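Local atomic coordinates of protein kinase domain-containing protein (Chaetomium thermophilum, PDB entry 6Z3U), a protein that probably acts as a cyclin-dependent serine/threonine kinase of the CAK complex, transferring phosphate from ATP to proteins, including the heptapeptide repeats of RNA polymerase II. Residues L177-L180 / E181-I184; T363-D367 / P368-I372. All blocks are in the same frame, centred on the assembly; numbering follows the deposited sequence.

Two local turns of the kinase chain, both stabilised largely by polar contacts with backbone groups, lie in series along the sequence, with centres 28 Å apart and nearest atoms about 14 Å apart. Interaction 1 (177-184) starts the short helix 180-185 after strand 168-172: Gly178 is about 10 Å from the side chain of Leu98, a predicted ATP-binding residue, and the side chain of Glu181 about 11 Å from that of Asp220, the predicted proton acceptor. Interaction 2 (363-372), between helices 353-363 and 374-378, lies away from these sites. In the first a carboxylate oxygen accepts one backbone N-H, that of Met182, while in the second a guanidinium grips backbone carbonyls.

Interaction 1 of 2, residues L177-L180 / E181-I184; sequences LGDL and EMLI
The carboxylate of Asp179 meets the first turn of helix 180-185 through OD1: Met182 N donates to Asp179 OD1 over 3.0 Å, nearly along the C-O axis and almost straight at 167°. Off the plane of the group, on one side, lies the Met182 methyl, its CE 3.7 Å from Asp179 OD2 and almost as close to OD1. CB of Glu181 touches Asp179 OD1 as well, 3.5 Å away, although the carboxylate of Glu181 leads off elsewhere. The Met182 chain doubles back over the turn: CG set between the backbone N and the carbonyl carbon (chi1 57°) and an extended chi2 bring Met182 SD to 3.7 Å from Gly178 CA and within a weak hydrogen bond of Asp179 N, and the bend at chi3 sets CE against the Asp179 carboxylate. Deeper in the turn Ile184 N bonds to Leu180 O at 3.1 Å, an i to i+4 helical hydrogen bond. Leu180 and Leu183 lie loosely against each other (CD1 to CD1 4.4 Å) and both pack on Trp200 and Ile228, while Gly178 shares backbone bonds with Ile228. With an alanine in place of Asp179, Met182 N would probably be left without its cap and the thioether would be freer to turn. The partial positive charge of the helix start probably steadies the carboxylate. Asp179 at the N-cap and Met182 three residues on form a capping box, here with a sulfur as the weak return acceptor; it starts the short helix that follows the hinge in the protein kinase fold.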
# COMPACT_ATOMS: atom_id res chain seq x y z
N LEU B 177 -19.11 -18.57 6.60
CA LEU B 177 -18.86 -19.99 6.38
C LEU B 177 -17.45 -20.42 6.77
O LEU B 177 -17.02 -21.50 6.37
CB LEU B 177 -19.13 -20.35 4.92
CG LEU B 177 -20.60 -20.38 4.50
CD1 LEU B 177 -20.73 -20.88 3.07
CD2 LEU B 177 -21.42 -21.25 5.44
N GLY B 178 -16.72 -19.59 7.51
CA GLY B 178 -15.43 -20.00 8.02
C GLY B 178 -14.30 -19.85 7.02
O GLY B 178 -14.28 -18.89 6.24
N ASP B 179 -13.36 -20.79 7.03
CA ASP B 179 -12.20 -20.75 6.15
C ASP B 179 -11.96 -22.15 5.60
O ASP B 179 -12.68 -23.10 5.90
CB ASP B 179 -10.97 -20.21 6.89
CG ASP B 179 -10.67 -20.98 8.17
OD1 ASP B 179 -10.58 -22.23 8.11
OD2 ASP B 179 -10.53 -20.34 9.23
N LEU B 180 -10.92 -22.27 4.77
CA LEU B 180 -10.61 -23.53 4.12
C LEU B 180 -9.86 -24.50 5.01
O LEU B 180 -9.88 -25.71 4.75
CB LEU B 180 -9.80 -23.28 2.85
CG LEU B 180 -10.33 -23.93 1.57
CD1 LEU B 180 -11.75 -23.51 1.29
CD2 LEU B 180 -9.43 -23.58 0.40
N GLU B 181 -9.17 -24.01 6.05
CA GLU B 181 -8.46 -24.92 6.94
C GLU B 181 -9.44 -25.82 7.68
O GLU B 181 -9.24 -27.04 7.75
CB GLU B 181 -7.62 -24.13 7.94
CG GLU B 181 -6.59 -24.98 8.67
CD GLU B 181 -6.47 -24.61 10.14
OE1 GLU B 181 -5.44 -23.99 10.51
OE2 GLU B 181 -7.40 -24.92 10.91
N MET B 182 -10.50 -25.24 8.23
CA MET B 182 -11.44 -26.03 9.02
C MET B 182 -12.18 -27.05 8.16
O MET B 182 -12.53 -28.13 8.65
CB MET B 182 -12.43 -25.11 9.74
CG MET B 182 -13.21 -24.18 8.83
SD MET B 182 -14.27 -23.03 9.74
CE MET B 182 -13.12 -22.34 10.94
N LEU B 183 -12.42 -26.74 6.89
CA LEU B 183 -12.98 -27.74 6.00
C LEU B 183 -12.00 -28.89 5.79
O LEU B 183 -12.36 -30.07 5.89
CB LEU B 183 -13.35 -27.11 4.65
CG LEU B 183 -14.53 -26.14 4.62
CD1 LEU B 183 -14.91 -25.84 3.18
CD2 LEU B 183 -15.72 -26.67 5.39
N ILE B 184 -10.73 -28.55 5.52
CA ILE B 184 -9.72 -29.58 5.31
C ILE B 184 -9.53 -30.43 6.56
O ILE B 184 -9.38 -31.65 6.48
CB ILE B 184 -8.39 -28.92 4.87
CG1 ILE B 184 -8.56 -28.31 3.47
CG2 ILE B 184 -7.26 -29.94 4.90
CD1 ILE B 184 -7.42 -27.40 3.05

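Interaction 2 of 2, residues T363-D367 / P368-I372; sequences TLQLD and PKKRI
Thr363 and Ile372 run alongside each other in the same direction, their CG2 methyls 3.7 Å apart, and both rest on Met377 of helix 374-378. The Thr363 hydroxyl is engaged with Leu360 O, while Thr363 O lies 3.3 Å from Arg371 CD. Gln365 accepts from two side chains, while its NE2 bonds Trp361 O. Lys370 crosses the Gln365 side chain at about a right angle, and Lys370 NZ reaches Gln365 OE1 at 2.6 Å from above the amide plane. Gln365 O is gripped side-on by Arg371, NE at 2.7 Å and NH2 at 3.0 Å, with both donors in the carbonyl plane. The bend of the arginine chain at chi3 (-67°) swings the guanidinium round to this carbonyl. Leu366 O takes a second bond from Arg371 NH2, 2.8 Å long and again close to the guanidinium plane, though steeply above the Leu366 carbonyl plane. Asp367 closes the turn: its O accepts from Lys370 N, and its OD1 from Lys369 N at 3.2 Å, met from above the carboxylate plane. Lys369 NZ makes a long salt bridge to Asp367 OD2. Pro368 CA lies over one guanidinium face, toward its rim; Pro368 and Lys369 also pack on Gly39 and Ile37, respectively, of the neighbouring RING-type domain-containing protein chain. Arg371 NH2 also forms a salt bridge with Glu265, as in the arginine-glutamate ion pair of protein kinases, and NH1 a hydrogen bond to Ala276 O: a buried guanidinium whose charge is probably shared between carbonyls and one carboxylate, tying this loop to helix 264-267 and the start of helix 276-291.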
# COMPACT_ATOMS: atom_id res chain seq x y z
N THR B 363 4.25 -25.00 -9.79
CA THR B 363 4.24 -24.07 -8.67
C THR B 363 5.33 -24.38 -7.64
O THR B 363 5.66 -23.51 -6.83
CB THR B 363 2.89 -24.07 -7.96
OG1 THR B 363 2.66 -25.37 -7.38
CG2 THR B 363 1.77 -23.74 -8.92
N LEU B 364 5.88 -25.58 -7.66
CA LEU B 364 6.89 -26.01 -6.69
C LEU B 364 8.25 -26.18 -7.34
O LEU B 364 8.99 -27.12 -7.04
CB LEU B 364 6.45 -27.30 -6.00
CG LEU B 364 5.09 -27.24 -5.32
CD1 LEU B 364 4.80 -28.54 -4.57
CD2 LEU B 364 4.99 -26.04 -4.38
N GLN B 365 8.60 -25.28 -8.26
CA GLN B 365 9.94 -25.24 -8.81
C GLN B 365 10.88 -24.58 -7.81
O GLN B 365 10.57 -23.52 -7.26
CB GLN B 365 9.96 -24.48 -10.14
CG GLN B 365 9.17 -25.16 -11.24
CD GLN B 365 9.74 -26.52 -11.59
OE1 GLN B 365 10.84 -26.63 -12.13
NE2 GLN B 365 8.99 -27.57 -11.27
N LEU B 366 12.04 -25.21 -7.59
CA LEU B 366 12.98 -24.69 -6.60
C LEU B 366 13.45 -23.30 -6.97
O LEU B 366 13.36 -22.36 -6.17
CB LEU B 366 14.16 -25.66 -6.46
CG LEU B 366 13.77 -27.05 -5.96
CD1 LEU B 366 14.92 -28.02 -6.16
CD2 LEU B 366 13.38 -26.99 -4.49
N ASP B 367 13.96 -23.13 -8.18
CA ASP B 367 14.43 -21.83 -8.63
C ASP B 367 13.22 -20.94 -8.92
O ASP B 367 12.44 -21.27 -9.83
CB ASP B 367 15.30 -21.98 -9.87
CG ASP B 367 16.03 -20.70 -10.23
OD1 ASP B 367 15.66 -19.63 -9.70
OD2 ASP B 367 16.97 -20.77 -11.04
N PRO B 368 13.02 -19.84 -8.20
CA PRO B 368 11.81 -19.02 -8.44
C PRO B 368 11.73 -18.47 -9.84
O PRO B 368 10.63 -18.10 -10.28
CB PRO B 368 11.93 -17.90 -7.40
CG PRO B 368 13.37 -17.85 -7.03
CD PRO B 368 13.88 -19.26 -7.15
N LYS B 369 12.85 -18.39 -10.56
CA LYS B 369 12.82 -17.86 -11.92
C LYS B 369 12.05 -18.77 -12.87
O LYS B 369 11.37 -18.29 -13.78
CB LYS B 369 14.25 -17.65 -12.42
CG LYS B 369 15.03 -16.60 -11.62
CD LYS B 369 16.47 -16.51 -12.07
CE LYS B 369 17.31 -17.68 -11.55
NZ LYS B 369 18.69 -17.70 -12.12
N LYS B 370 12.14 -20.09 -12.67
CA LYS B 370 11.40 -21.05 -13.48
C LYS B 370 10.08 -21.46 -12.85
O LYS B 370 9.40 -22.34 -13.39
CB LYS B 370 12.27 -22.30 -13.74
CG LYS B 370 12.66 -23.09 -12.50
CD LYS B 370 13.81 -24.06 -12.79
CE LYS B 370 14.17 -24.90 -11.56
NZ LYS B 370 13.21 -26.02 -11.29
N ARG B 371 9.70 -20.86 -11.73
CA ARG B 371 8.40 -21.11 -11.13
C ARG B 371 7.32 -20.39 -11.92
O ARG B 371 7.50 -19.26 -12.37
CB ARG B 371 8.39 -20.63 -9.68
CG ARG B 371 7.53 -21.44 -8.73
CD ARG B 371 7.76 -21.00 -7.29
NE ARG B 371 9.11 -21.34 -6.84
CZ ARG B 371 9.73 -20.76 -5.82
NH1 ARG B 371 9.14 -19.79 -5.13
NH2 ARG B 371 10.96 -21.14 -5.48
N ILE B 372 6.17 -21.05 -12.08
CA ILE B 372 5.09 -20.46 -12.85
C ILE B 372 4.58 -19.20 -12.15
O ILE B 372 4.68 -19.06 -10.92
CB ILE B 372 3.95 -21.48 -13.06
CG1 ILE B 372 2.87 -20.90 -13.98
CG2 ILE B 372 3.35 -21.89 -11.73
CD1 ILE B 372 1.81 -21.90 -14.37